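Local atomic coordinates of TRAP dicarboxylate transporter, DctP subunit (PDB entry 4P47), a protein that probably binds a solute, perhaps a dicarboxylate, in the periplasm and delivers it to a TRAP transporter for import. Residues F105-L110 / A317-E322; M93-L98 / Y237-V242; R28-K33 / K246-R251; G143-E148 / E266-Q271. All coordinates share one frame; numbering follows the deposited sequence.

Interaction 1. Residues F105-L110 / A317-E322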
loop_
_atom_site.group_PDB
_atom_site.type_symbol
_atom_site.label_atom_id
_atom_site.label_comp_id
_atom_site.label_asym_id
_atom_site.label_seq_id
_atom_site.Cartn_x
_atom_site.Cartn_y
_atom_site.Cartn_z
ATOM N N PHE A 105 -10.486 8.068 0.862
ATOM C CA PHE A 105 -9.399 7.103 0.739
ATOM C C PHE A 105 -8.056 7.755 0.399
ATOM O O PHE A 105 -7.018 7.117 0.575
ATOM C CB PHE A 105 -9.745 6.009 -0.261
ATOM C CG PHE A 105 -10.529 4.882 0.337
ATOM C CD1 PHE A 105 -11.917 4.937 0.405
ATOM C CD2 PHE A 105 -9.891 3.780 0.846
ATOM C CE1 PHE A 105 -12.643 3.898 0.967
ATOM C CE2 PHE A 105 -10.630 2.737 1.411
ATOM C CZ PHE A 105 -12.008 2.808 1.464
ATOM N N GLU A 106 -8.031 9.003 -0.052
ATOM C CA GLU A 106 -6.760 9.698 -0.240
ATOM C C GLU A 106 -5.982 9.799 1.053
ATOM O O GLU A 106 -4.752 9.939 1.032
ATOM C CB GLU A 106 -7.021 11.076 -0.835
ATOM C CG GLU A 106 -5.807 11.900 -1.162
ATOM C CD GLU A 106 -6.181 13.163 -1.898
ATOM O OE1 GLU A 106 -6.809 14.052 -1.269
ATOM O OE2 GLU A 106 -5.863 13.263 -3.091
ATOM N N ALA A 107 -6.671 9.664 2.182
ATOM C CA ALA A 107 -5.985 9.705 3.465
ATOM C C ALA A 107 -4.882 8.633 3.560
ATOM O O ALA A 107 -3.871 8.844 4.227
ATOM C CB ALA A 107 -6.975 9.561 4.644
ATOM N N VAL A 108 -5.061 7.476 2.923
ATOM C CA VAL A 108 -4.056 6.416 3.072
ATOM C C VAL A 108 -2.766 6.728 2.330
ATOM O O VAL A 108 -1.750 6.093 2.576
ATOM C CB VAL A 108 -4.560 5.015 2.649
ATOM C CG1 VAL A 108 -5.850 4.648 3.379
ATOM C CG2 VAL A 108 -4.722 4.874 1.145
ATOM N N ASP A 109 -2.799 7.702 1.435
ATOM C CA ASP A 109 -1.604 8.158 0.734
ATOM C C ASP A 109 -0.861 9.300 1.452
ATOM O O ASP A 109 0.184 9.737 0.983
ATOM C CB ASP A 109 -1.971 8.625 -0.673
ATOM C CG ASP A 109 -2.274 7.478 -1.630
ATOM O OD1 ASP A 109 -1.804 6.342 -1.408
ATOM O OD2 ASP A 109 -2.927 7.737 -2.652
ATOM N N LEU A 110 -1.380 9.807 2.566
ATOM C CA LEU A 110 -0.719 10.925 3.245
ATOM C C LEU A 110 0.643 10.491 3.774
ATOM O O LEU A 110 0.848 9.339 4.124
ATOM C CB LEU A 110 -1.610 11.469 4.385
ATOM C CG LEU A 110 -2.932 12.106 3.938
ATOM C CD1 LEU A 110 -3.819 12.390 5.147
ATOM C CD2 LEU A 110 -2.727 13.384 3.120
ATOM N N ALA A 317 -9.314 19.392 3.255
ATOM C CA ALA A 317 -10.676 19.829 2.945
ATOM C C ALA A 317 -11.357 18.765 2.099
ATOM O O ALA A 317 -12.508 18.433 2.347
ATOM C CB ALA A 317 -10.668 21.180 2.230
ATOM N N GLU A 318 -10.649 18.185 1.132
ATOM C CA GLU A 318 -11.320 17.226 0.243
ATOM C C GLU A 318 -11.437 15.838 0.867
ATOM O O GLU A 318 -12.421 15.141 0.645
ATOM C CB GLU A 318 -10.654 17.154 -1.136
ATOM C CG GLU A 318 -9.278 16.531 -1.132
ATOM C CD GLU A 318 -8.642 16.520 -2.513
ATOM O OE1 GLU A 318 -9.241 17.081 -3.449
ATOM O OE2 GLU A 318 -7.542 15.949 -2.669
ATOM N N ILE A 319 -10.457 15.454 1.677
ATOM C CA ILE A 319 -10.534 14.203 2.425
ATOM C C ILE A 319 -11.667 14.283 3.459
ATOM O O ILE A 319 -12.454 13.340 3.620
ATOM C CB ILE A 319 -9.191 13.884 3.126
ATOM C CG1 ILE A 319 -8.128 13.522 2.080
ATOM C CG2 ILE A 319 -9.369 12.735 4.105
ATOM C CD1 ILE A 319 -6.694 13.482 2.603
ATOM N N GLY A 320 -11.727 15.412 4.153
ATOM C CA GLY A 320 -12.719 15.664 5.183
ATOM C C GLY A 320 -12.093 15.726 6.568
ATOM O O GLY A 320 -11.324 14.840 6.954
ATOM N N ALA A 321 -12.426 16.768 7.328
ATOM C CA ALA A 321 -11.943 16.888 8.698
ATOM C C ALA A 321 -12.273 15.657 9.541
ATOM O O ALA A 321 -11.472 15.235 10.380
ATOM C CB ALA A 321 -12.520 18.151 9.352
ATOM N N GLU A 322 -13.453 15.083 9.334
ATOM C CA GLU A 322 -13.861 13.914 10.102
ATOM C C GLU A 322 -12.809 12.804 9.985
ATOM O O GLU A 322 -12.371 12.210 10.968
ATOM C CB GLU A 322 -15.227 13.402 9.615
ATOM C CG GLU A 322 -15.766 12.180 10.369
ATOM C CD GLU A 322 -16.456 12.528 11.683
ATOM O OE1 GLU A 322 -16.916 13.676 11.840
ATOM O OE2 GLU A 322 -16.537 11.647 12.566
#

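Interaction 2. Residues M93-L98 / Y237-V242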
loop_
_atom_site.group_PDB
_atom_site.type_symbol
_atom_site.label_atom_id
_atom_site.label_comp_id
_atom_site.label_asym_id
_atom_site.label_seq_id
_atom_site.Cartn_x
_atom_site.Cartn_y
_atom_site.Cartn_z
ATOM N N MET A 93 -6.168 -4.417 -4.197
ATOM C CA MET A 93 -5.308 -3.394 -4.814
ATOM C C MET A 93 -4.972 -2.330 -3.799
ATOM O O MET A 93 -5.601 -2.238 -2.754
ATOM C CB MET A 93 -6.010 -2.717 -5.998
ATOM C CG MET A 93 -7.213 -1.880 -5.576
ATOM S SD MET A 93 -8.091 -1.120 -6.982
ATOM C CE MET A 93 -8.850 -2.584 -7.616
ATOM N N ASN A 94 -3.992 -1.497 -4.118
ATOM C CA ASN A 94 -3.632 -0.393 -3.243
ATOM C C ASN A 94 -4.852 0.464 -2.951
ATOM O O ASN A 94 -5.564 0.904 -3.873
ATOM C CB ASN A 94 -2.518 0.451 -3.882
ATOM C CG ASN A 94 -1.162 -0.236 -3.850
ATOM O OD1 ASN A 94 -0.968 -1.266 -3.227
ATOM N ND2 ASN A 94 -0.207 0.340 -4.562
ATOM N N ALA A 95 -5.090 0.733 -1.675
ATOM C CA ALA A 95 -6.321 1.398 -1.290
ATOM C C ALA A 95 -6.413 2.846 -1.759
ATOM O O ALA A 95 -7.506 3.366 -1.940
ATOM C CB ALA A 95 -6.527 1.309 0.213
ATOM N N GLY A 96 -5.279 3.484 -1.990
ATOM C CA GLY A 96 -5.275 4.861 -2.459
ATOM C C GLY A 96 -5.902 5.006 -3.829
ATOM O O GLY A 96 -6.357 6.098 -4.191
ATOM N N ILE A 97 -5.939 3.926 -4.592
ATOM C CA ILE A 97 -6.574 3.955 -5.905
ATOM C C ILE A 97 -8.063 4.333 -5.788
ATOM O O ILE A 97 -8.646 4.884 -6.718
ATOM C CB ILE A 97 -6.365 2.619 -6.633
ATOM C CG1 ILE A 97 -4.872 2.384 -6.866
ATOM C CG2 ILE A 97 -7.142 2.588 -7.977
ATOM C CD1 ILE A 97 -4.559 0.960 -7.351
ATOM N N LEU A 98 -8.670 4.028 -4.644
ATOM C CA LEU A 98 -10.082 4.328 -4.435
ATOM C C LEU A 98 -10.420 5.806 -4.401
ATOM O O LEU A 98 -11.592 6.156 -4.509
ATOM C CB LEU A 98 -10.580 3.691 -3.142
ATOM C CG LEU A 98 -10.904 2.214 -3.304
ATOM C CD1 LEU A 98 -10.880 1.488 -1.983
ATOM C CD2 LEU A 98 -12.260 2.034 -3.976
ATOM N N TYR A 237 2.916 4.698 2.965
ATOM C CA TYR A 237 2.654 3.286 3.191
ATOM C C TYR A 237 1.492 2.920 2.306
ATOM O O TYR A 237 0.491 3.623 2.312
ATOM C CB TYR A 237 2.281 3.017 4.637
ATOM C CG TYR A 237 1.943 1.552 4.889
ATOM C CD1 TYR A 237 2.940 0.594 5.011
ATOM C CD2 TYR A 237 0.626 1.134 5.015
ATOM C CE1 TYR A 237 2.627 -0.747 5.240
ATOM C CE2 TYR A 237 0.315 -0.194 5.266
ATOM C CZ TYR A 237 1.314 -1.116 5.377
ATOM O OH TYR A 237 0.979 -2.434 5.633
ATOM N N ASN A 238 1.617 1.818 1.566
ATOM C CA ASN A 238 0.563 1.317 0.691
ATOM C C ASN A 238 -0.136 0.092 1.310
ATOM O O ASN A 238 0.361 -1.033 1.196
ATOM C CB ASN A 238 1.115 0.896 -0.700
ATOM C CG ASN A 238 1.646 2.052 -1.569
ATOM O OD1 ASN A 238 2.529 1.845 -2.410
ATOM N ND2 ASN A 238 1.078 3.220 -1.417
ATOM N N PRO A 239 -1.297 0.301 1.952
ATOM C CA PRO A 239 -2.143 -0.829 2.312
ATOM C C PRO A 239 -2.919 -1.246 1.094
ATOM O O PRO A 239 -3.192 -0.396 0.235
ATOM C CB PRO A 239 -3.091 -0.240 3.360
ATOM C CG PRO A 239 -3.174 1.196 3.052
ATOM C CD PRO A 239 -1.923 1.585 2.297
ATOM N N GLN A 240 -3.268 -2.518 0.998
ATOM C CA GLN A 240 -4.179 -2.954 -0.038
ATOM C C GLN A 240 -5.533 -3.215 0.571
ATOM O O GLN A 240 -5.647 -3.528 1.776
ATOM C CB GLN A 240 -3.658 -4.173 -0.755
ATOM C CG GLN A 240 -2.308 -3.887 -1.376
ATOM C CD GLN A 240 -2.068 -4.681 -2.610
ATOM O OE1 GLN A 240 -2.342 -5.884 -2.660
ATOM N NE2 GLN A 240 -1.543 -4.023 -3.627
ATOM N N ILE A 241 -6.580 -3.003 -0.191
ATOM C CA ILE A 241 -7.918 -3.337 0.276
ATOM C C ILE A 241 -8.447 -4.487 -0.571
ATOM O O ILE A 241 -8.357 -4.500 -1.814
ATOM C CB ILE A 241 -8.860 -2.117 0.265
ATOM C CG1 ILE A 241 -10.221 -2.498 0.837
ATOM C CG2 ILE A 241 -8.977 -1.527 -1.125
ATOM C CD1 ILE A 241 -11.112 -1.300 1.119
ATOM N N VAL A 242 -8.981 -5.495 0.117
ATOM C CA VAL A 242 -9.667 -6.608 -0.514
ATOM C C VAL A 242 -11.140 -6.266 -0.595
ATOM O O VAL A 242 -11.764 -5.927 0.428
ATOM C CB VAL A 242 -9.495 -7.889 0.325
ATOM C CG1 VAL A 242 -10.209 -9.073 -0.330
ATOM C CG2 VAL A 242 -8.006 -8.215 0.539
HETATM O O HOH W 1 2.775 0.014 -4.667
#

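Interaction 3. Residues R28-K33 / K246-R251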
loop_
_atom_site.group_PDB
_atom_site.type_symbol
_atom_site.label_atom_id
_atom_site.label_comp_id
_atom_site.label_asym_id
_atom_site.label_seq_id
_atom_site.Cartn_x
_atom_site.Cartn_y
_atom_site.Cartn_z
ATOM N N ARG A 28 -24.626 -22.243 -0.887
ATOM C CA ARG A 28 -24.917 -22.767 -2.212
ATOM C C ARG A 28 -23.655 -22.752 -3.061
ATOM O O ARG A 28 -22.654 -22.116 -2.695
ATOM C CB ARG A 28 -26.006 -21.920 -2.875
ATOM C CG ARG A 28 -27.254 -21.791 -2.036
ATOM C CD ARG A 28 -28.056 -20.582 -2.432
ATOM N NE ARG A 28 -27.394 -19.355 -2.006
ATOM C CZ ARG A 28 -27.932 -18.149 -2.113
ATOM N NH1 ARG A 28 -27.256 -17.088 -1.700
ATOM N NH2 ARG A 28 -29.143 -18.000 -2.634
ATOM N N SER A 29 -23.684 -23.465 -4.178
ATOM C CA SER A 29 -22.591 -23.381 -5.125
ATOM C C SER A 29 -22.393 -21.907 -5.483
ATOM O O SER A 29 -23.350 -21.208 -5.808
ATOM C CB SER A 29 -22.907 -24.203 -6.372
ATOM O OG SER A 29 -21.868 -24.104 -7.327
ATOM N N GLN A 30 -21.159 -21.427 -5.382
ATOM C CA GLN A 30 -20.806 -20.073 -5.828
ATOM C C GLN A 30 -19.450 -20.107 -6.516
ATOM O O GLN A 30 -18.592 -20.940 -6.209
ATOM C CB GLN A 30 -20.744 -19.095 -4.657
ATOM C CG GLN A 30 -22.024 -18.994 -3.823
ATOM C CD GLN A 30 -23.175 -18.266 -4.522
ATOM O OE1 GLN A 30 -23.009 -17.654 -5.579
ATOM N NE2 GLN A 30 -24.348 -18.327 -3.915
ATOM N N THR A 31 -19.251 -19.201 -7.457
ATOM C CA THR A 31 -17.946 -19.063 -8.072
ATOM C C THR A 31 -17.512 -17.626 -7.923
ATOM O O THR A 31 -18.259 -16.700 -8.222
ATOM C CB THR A 31 -17.950 -19.460 -9.560
ATOM O OG1 THR A 31 -18.340 -20.830 -9.682
ATOM C CG2 THR A 31 -16.562 -19.291 -10.170
ATOM N N ILE A 32 -16.296 -17.457 -7.434
ATOM C CA ILE A 32 -15.742 -16.149 -7.216
ATOM C C ILE A 32 -14.469 -15.986 -8.024
ATOM O O ILE A 32 -13.503 -16.719 -7.805
ATOM C CB ILE A 32 -15.391 -15.956 -5.741
ATOM C CG1 ILE A 32 -16.650 -15.976 -4.881
ATOM C CG2 ILE A 32 -14.622 -14.651 -5.560
ATOM C CD1 ILE A 32 -16.373 -15.855 -3.368
ATOM N N LYS A 33 -14.466 -15.043 -8.960
ATOM C CA LYS A 33 -13.255 -14.674 -9.683
ATOM C C LYS A 33 -12.548 -13.580 -8.888
ATOM O O LYS A 33 -13.158 -12.572 -8.557
ATOM C CB LYS A 33 -13.604 -14.185 -11.091
ATOM C CG LYS A 33 -14.346 -15.217 -11.928
ATOM C CD LYS A 33 -14.703 -14.708 -13.331
ATOM C CE LYS A 33 -15.463 -15.757 -14.146
ATOM N NZ LYS A 33 -15.722 -15.331 -15.555
ATOM N N LYS A 246 -20.567 -5.429 -4.791
ATOM C CA LYS A 246 -21.835 -5.383 -4.046
ATOM C C LYS A 246 -22.968 -6.127 -4.775
ATOM O O LYS A 246 -23.790 -6.779 -4.135
ATOM C CB LYS A 246 -22.243 -3.948 -3.742
ATOM C CG LYS A 246 -23.553 -3.825 -2.963
ATOM C CD LYS A 246 -23.783 -2.396 -2.499
ATOM C CE LYS A 246 -25.005 -2.300 -1.577
ATOM N NZ LYS A 246 -26.254 -2.721 -2.276
ATOM N N LYS A 247 -23.005 -6.039 -6.100
ATOM C CA LYS A 247 -24.013 -6.772 -6.877
ATOM C C LYS A 247 -23.966 -8.268 -6.519
ATOM O O LYS A 247 -24.988 -8.910 -6.298
ATOM C CB LYS A 247 -23.764 -6.554 -8.365
ATOM C CG LYS A 247 -24.839 -7.072 -9.288
ATOM C CD LYS A 247 -24.733 -6.392 -10.654
ATOM C CE LYS A 247 -25.753 -6.939 -11.644
ATOM N NZ LYS A 247 -27.098 -7.094 -11.030
ATOM N N PHE A 248 -22.759 -8.828 -6.459
ATOM C CA PHE A 248 -22.569 -10.224 -6.056
ATOM C C PHE A 248 -22.877 -10.505 -4.572
ATOM O O PHE A 248 -23.587 -11.453 -4.234
ATOM C CB PHE A 248 -21.124 -10.650 -6.378
ATOM C CG PHE A 248 -20.811 -12.082 -6.038
ATOM C CD1 PHE A 248 -21.300 -13.108 -6.831
ATOM C CD2 PHE A 248 -19.993 -12.407 -4.966
ATOM C CE1 PHE A 248 -21.000 -14.432 -6.548
ATOM C CE2 PHE A 248 -19.706 -13.739 -4.674
ATOM C CZ PHE A 248 -20.219 -14.744 -5.464
ATOM N N TRP A 249 -22.336 -9.670 -3.691
ATOM C CA TRP A 249 -22.562 -9.753 -2.250
ATOM C C TRP A 249 -24.042 -9.773 -1.901
ATOM O O TRP A 249 -24.451 -10.556 -1.064
ATOM C CB TRP A 249 -21.904 -8.538 -1.598
ATOM C CG TRP A 249 -21.818 -8.517 -0.117
ATOM C CD1 TRP A 249 -22.528 -7.707 0.731
ATOM C CD2 TRP A 249 -20.953 -9.301 0.707
ATOM N NE1 TRP A 249 -22.144 -7.941 2.025
ATOM C CE2 TRP A 249 -21.177 -8.911 2.038
ATOM C CE3 TRP A 249 -19.986 -10.280 0.448
ATOM C CZ2 TRP A 249 -20.497 -9.470 3.104
ATOM C CZ3 TRP A 249 -19.310 -10.830 1.522
ATOM C CH2 TRP A 249 -19.563 -10.418 2.823
ATOM N N ASP A 250 -24.832 -8.933 -2.567
ATOM C CA ASP A 250 -26.260 -8.818 -2.254
ATOM C C ASP A 250 -27.021 -10.093 -2.556
ATOM O O ASP A 250 -28.100 -10.313 -2.008
ATOM C CB ASP A 250 -26.879 -7.626 -2.986
ATOM C CG ASP A 250 -26.536 -6.300 -2.335
ATOM O OD1 ASP A 250 -26.129 -6.296 -1.157
ATOM O OD2 ASP A 250 -26.711 -5.263 -2.992
ATOM N N ARG A 251 -26.456 -10.944 -3.403
ATOM C CA ARG A 251 -27.085 -12.221 -3.727
ATOM C C ARG A 251 -26.700 -13.330 -2.758
ATOM O O ARG A 251 -27.237 -14.422 -2.828
ATOM C CB ARG A 251 -26.715 -12.667 -5.136
ATOM C CG ARG A 251 -27.323 -11.859 -6.245
ATOM C CD ARG A 251 -26.646 -12.226 -7.560
ATOM N NE ARG A 251 -27.495 -11.996 -8.725
ATOM C CZ ARG A 251 -27.875 -10.796 -9.158
ATOM N NH1 ARG A 251 -27.497 -9.698 -8.514
ATOM N NH2 ARG A 251 -28.643 -10.696 -10.233
HETATM O O HOH W 2 -29.444 -15.136 -4.178
HETATM O O HOH W 3 -26.478 -16.665 -5.071
#

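Interaction 4. Residues G143-E148 / E266-Q271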
loop_
_atom_site.group_PDB
_atom_site.type_symbol
_atom_site.label_atom_id
_atom_site.label_comp_id
_atom_site.label_asym_id
_atom_site.label_seq_id
_atom_site.Cartn_x
_atom_site.Cartn_y
_atom_site.Cartn_z
ATOM N N GLY A 143 -15.909 -3.557 1.186
ATOM C CA GLY A 143 -14.568 -3.790 1.705
ATOM C C GLY A 143 -14.544 -4.942 2.694
ATOM O O GLY A 143 -15.384 -5.045 3.593
ATOM N N LEU A 144 -13.602 -5.852 2.546
ATOM C CA LEU A 144 -13.508 -7.021 3.417
ATOM C C LEU A 144 -12.362 -6.953 4.432
ATOM O O LEU A 144 -12.531 -7.333 5.588
ATOM C CB LEU A 144 -13.368 -8.281 2.559
ATOM C CG LEU A 144 -14.554 -8.610 1.660
ATOM C CD1 LEU A 144 -14.211 -9.770 0.751
ATOM C CD2 LEU A 144 -15.796 -8.943 2.514
ATOM N N ALA A 145 -11.194 -6.472 4.019
ATOM C CA ALA A 145 -10.008 -6.450 4.868
ATOM C C ALA A 145 -8.956 -5.601 4.188
ATOM O O ALA A 145 -9.025 -5.355 2.978
ATOM C CB ALA A 145 -9.467 -7.861 5.102
ATOM N N TYR A 146 -7.992 -5.148 4.973
ATOM C CA TYR A 146 -6.785 -4.550 4.449
ATOM C C TYR A 146 -5.639 -5.547 4.543
ATOM O O TYR A 146 -5.440 -6.179 5.580
ATOM C CB TYR A 146 -6.424 -3.270 5.213
ATOM C CG TYR A 146 -7.438 -2.177 5.079
ATOM C CD1 TYR A 146 -7.456 -1.364 3.963
ATOM C CD2 TYR A 146 -8.374 -1.934 6.069
ATOM C CE1 TYR A 146 -8.387 -0.355 3.815
ATOM C CE2 TYR A 146 -9.291 -0.915 5.936
ATOM C CZ TYR A 146 -9.287 -0.127 4.817
ATOM O OH TYR A 146 -10.201 0.905 4.660
ATOM N N TRP A 147 -4.916 -5.702 3.438
ATOM C CA TRP A 147 -3.699 -6.501 3.397
ATOM C C TRP A 147 -2.529 -5.526 3.152
ATOM O O TRP A 147 -2.735 -4.305 3.125
ATOM C CB TRP A 147 -3.772 -7.532 2.276
ATOM C CG TRP A 147 -4.781 -8.644 2.440
ATOM C CD1 TRP A 147 -5.683 -8.822 3.443
ATOM C CD2 TRP A 147 -4.964 -9.723 1.534
ATOM N NE1 TRP A 147 -6.409 -9.973 3.221
ATOM C CE2 TRP A 147 -5.986 -10.532 2.040
ATOM C CE3 TRP A 147 -4.366 -10.069 0.310
ATOM C CZ2 TRP A 147 -6.423 -11.673 1.367
ATOM C CZ3 TRP A 147 -4.781 -11.197 -0.341
ATOM C CH2 TRP A 147 -5.811 -11.976 0.171
ATOM N N GLU A 148 -1.313 -6.038 3.012
ATOM C CA GLU A 148 -0.153 -5.156 2.874
ATOM C C GLU A 148 0.455 -5.213 1.490
ATOM O O GLU A 148 0.682 -6.295 0.970
ATOM C CB GLU A 148 0.920 -5.555 3.880
ATOM C CG GLU A 148 2.232 -4.773 3.726
ATOM C CD GLU A 148 3.129 -4.926 4.931
ATOM O OE1 GLU A 148 2.950 -4.119 5.859
ATOM O OE2 GLU A 148 3.995 -5.837 4.928
ATOM N N GLU A 266 -8.468 -13.966 8.202
ATOM C CA GLU A 266 -7.457 -14.947 8.487
ATOM C C GLU A 266 -6.332 -14.837 7.439
ATOM O O GLU A 266 -5.145 -14.841 7.782
ATOM C CB GLU A 266 -8.054 -16.367 8.552
ATOM C CG GLU A 266 -7.020 -17.422 8.937
ATOM C CD GLU A 266 -7.569 -18.830 9.050
ATOM O OE1 GLU A 266 -8.791 -19.027 8.953
ATOM O OE2 GLU A 266 -6.728 -19.742 9.195
ATOM N N ALA A 267 -6.685 -14.697 6.162
ATOM C CA ALA A 267 -5.674 -14.563 5.121
ATOM C C ALA A 267 -4.872 -13.275 5.299
ATOM O O ALA A 267 -3.686 -13.244 5.012
ATOM C CB ALA A 267 -6.290 -14.627 3.739
ATOM N N ARG A 268 -5.514 -12.223 5.773
ATOM C CA ARG A 268 -4.841 -10.962 6.051
ATOM C C ARG A 268 -3.635 -11.139 6.951
ATOM O O ARG A 268 -2.540 -10.664 6.641
ATOM C CB ARG A 268 -5.817 -9.981 6.706
ATOM C CG ARG A 268 -5.175 -8.737 7.294
ATOM C CD ARG A 268 -6.157 -7.973 8.140
ATOM N NE ARG A 268 -6.331 -8.623 9.442
ATOM C CZ ARG A 268 -7.290 -8.335 10.302
ATOM N NH1 ARG A 268 -8.213 -7.438 10.029
ATOM N NH2 ARG A 268 -7.327 -8.994 11.453
ATOM N N ASP A 269 -3.827 -11.806 8.086
ATOM C CA ASP A 269 -2.748 -11.894 9.071
ATOM C C ASP A 269 -1.597 -12.701 8.488
ATOM O O ASP A 269 -0.413 -12.373 8.674
ATOM C CB ASP A 269 -3.216 -12.554 10.363
ATOM C CG ASP A 269 -4.307 -11.779 11.064
ATOM O OD1 ASP A 269 -4.538 -10.599 10.732
ATOM O OD2 ASP A 269 -4.929 -12.387 11.980
ATOM N N TYR A 270 -1.934 -13.748 7.749
ATOM C CA TYR A 270 -0.948 -14.579 7.092
ATOM C C TYR A 270 -0.211 -13.805 5.994
ATOM O O TYR A 270 1.012 -13.900 5.872
ATOM C CB TYR A 270 -1.669 -15.806 6.503
ATOM C CG TYR A 270 -0.893 -16.646 5.533
ATOM C CD1 TYR A 270 0.008 -17.609 5.964
ATOM C CD2 TYR A 270 -1.090 -16.499 4.180
ATOM C CE1 TYR A 270 0.713 -18.392 5.045
ATOM C CE2 TYR A 270 -0.415 -17.260 3.277
ATOM C CZ TYR A 270 0.483 -18.197 3.697
ATOM O OH TYR A 270 1.135 -18.944 2.737
ATOM N N GLN A 271 -0.957 -13.066 5.184
ATOM C CA GLN A 271 -0.386 -12.319 4.061
ATOM C C GLN A 271 0.631 -11.289 4.575
ATOM O O GLN A 271 1.703 -11.091 3.990
ATOM C CB GLN A 271 -1.491 -11.615 3.263
ATOM C CG GLN A 271 -1.010 -10.971 1.973
ATOM C CD GLN A 271 -0.400 -9.595 2.157
ATOM O OE1 GLN A 271 -0.742 -8.863 3.073
ATOM N NE2 GLN A 271 0.500 -9.229 1.255
HETATM O O HOH W 4 -8.240 -5.376 7.908
#

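Interaction 1. Residues F105-L110 / A317-E322
Ile319 packs against Glu106, Ala107 and Leu110. It joins the short helix 316-319, near the C-terminal end of this periplasmic binding-protein fold, to a turn in the loop between strand 90-94 and helix 117-125. The contact is buried except at Glu318. Glu106 can be followed outward from its backbone. Its CB lies 4.0 Å from Ile319 CG1, and its CG is 4.2 Å from Ile319 CD1. The chain runs straight on past CG, which is anti to the backbone N (chi1 -177°), and crosses Ile319 at about a right angle. At the tip, Glu106 OE1 approaches Glu318 OE2 to 2.5 Å, with the two carboxylate planes 34° apart. Two acid oxygens this close suggest that one group holds a proton, which would probably mean a raised pKa for one of them. The same OE1 rests 3.6 Å from Ile319 CG1, at the border of polar and apolar contacts. Ser99 and Phe315 also touch Glu106. Val324 and Thr323 of the following helix 321-336 extend the packing, on Ile319 and Ala107 respectively. Leu110 and Ile319 reach toward each other tip to tip. Both methyls of Leu110, CD1 and CD2, sit 4.0 Å from Ile319 CD1.

Interaction 2. Residues M93-L98 / Y237-V242
Asn94 and Gln240 share a torsional choice: each has CG beside its backbone N and anti to its carbonyl carbon (chi1 -74° and -59°). This brings their amides together at the end of an antiparallel pairing in the central sheet. Gln240 NE2 donates to Asn94 OD1 at 2.8 Å in a nearly straight bond of 175°. The oxygen lies in the Gln240 amide plane, but the donor stands above the Asn94 carbonyl plane. Gln240 OE1 is held by Gln44. Asn94 ND2 turns to a water 3.0 Å away, which in turn donates to Asn238 OD1 at 2.9 Å. Arg152 binds that same Asn238 oxygen. Without the Asn94 amide, as with a valine here, Gln240 NE2 would probably lose this acceptor and the water bridge to Asn238 would be broken. The backbones pair through Met93 and Ile241, a hydrogen-bonded pair: Met93 N to Ile241 O is 3.2 Å, and Ile241 N to Met93 O is 2.8 Å. Asn94 and Gln240 form the next, non-hydrogen-bonded pair. Strand 90-94 then turns into a 3-10 segment. Ala95 N still reaches Pro239 O at 2.9 Å, tying the start of that turn to strand 229-245. Ala95 also packs on this strand with its side chain, its CB 4.0 Å from Ile241 CG2.

Interaction 3. Residues R28-K33 / K246-R251
The guanidinium of Arg28 meets the backbone oxygen of Arg251 at its edge, and a water sits over one of its faces, toward the rim. The phenyl ring of Phe248 lies among Gln30, Thr31 and Ile32, and the Gln30 amide stands almost perpendicular to it (86°). The contact joins strand 30-35, the first strand along the chain and part of the central sheet, to helix 246-249, which follows strand 229-245. Arg28 NH1 donates to Arg251 O over 2.9 Å, on a lone pair in the carbonyl plane. One water donates to Arg251 O at 2.7 Å and accepts a longer bond from Arg28 NH2. The water over the guanidinium accepts from Gln30 NE2 at 2.9 Å and reaches the same carbonyl. Ile32 CG1 packs on Phe248 CE2 at 3.8 Å. Gln30 OE1 is 3.9 Å from Phe248 CE1. If Phe248 were an alanine, the lost ring would probably leave a gap beside Ile32 CG1 and the Thr31 carbonyl. Glu256, in helix 254-288, forms a salt bridge with Arg28 NH1 and a hydrogen bond with Gln30 NE2. The Arg251 carbonyl thus gathers one arginine and two waters, while Glu256 probably balances the Arg28 charge at this surface site.

Interaction 4. Residues G143-E148 / E266-Q271
Strand 143-148 and helix 266-271, which meet through Trp147, Arg268 and Gln271, run nearly parallel (14°), their axes 7.7 Å apart. The helix covers one side of the central sheet of this binding-protein fold. Gln271 bends at chi2 (-83°) and offers its amide to the backbone of Glu148. OE1 accepts from Glu148 N at 2.9 Å in an almost straight bond, and NE2 donates to Glu148 O at 3.0 Å. The Trp147 ring lies nearly parallel to this amide, with planes 10° apart. Its five-membered part packs on the helix: CD1 is 3.5 Å from Arg268 CB. On the six-membered ring, CZ2 is 3.8 Å from Ala267 CB. The aliphatic part of Arg268 passes close to Tyr146 O, and its NE binds Asp269 OD1 at 3.0 Å. A water links Arg268 NH1 to Tyr146 N. One glutamine thus satisfies both backbone polar groups of Glu148, whose carboxylate is held by Tyr237, Ser275 and Arg276, so the buried acid probably stays charged.

In the fold
Interactions 2, 3 and 4 all involve the mixed central sheet. Strand 229-245 pairs with strand 90-94 in interaction 2 and with strand 141-156, the strand of interaction 4; these two contacts lie about 12 Å apart, centre to centre, and touch. Interaction 3 is on the surface, its centre about 22 Å from that of interaction 2, where helix 246-249 follows strand 229-245. Interaction 1 lies about 14 Å from interaction 2, centre to centre, and packs on it through Phe105 and Val108. All four first segments precede all four second segments along the chain, and interaction 2 falls within the span of interaction 3. Every contact therefore brings the later part of the chain back onto the earlier part.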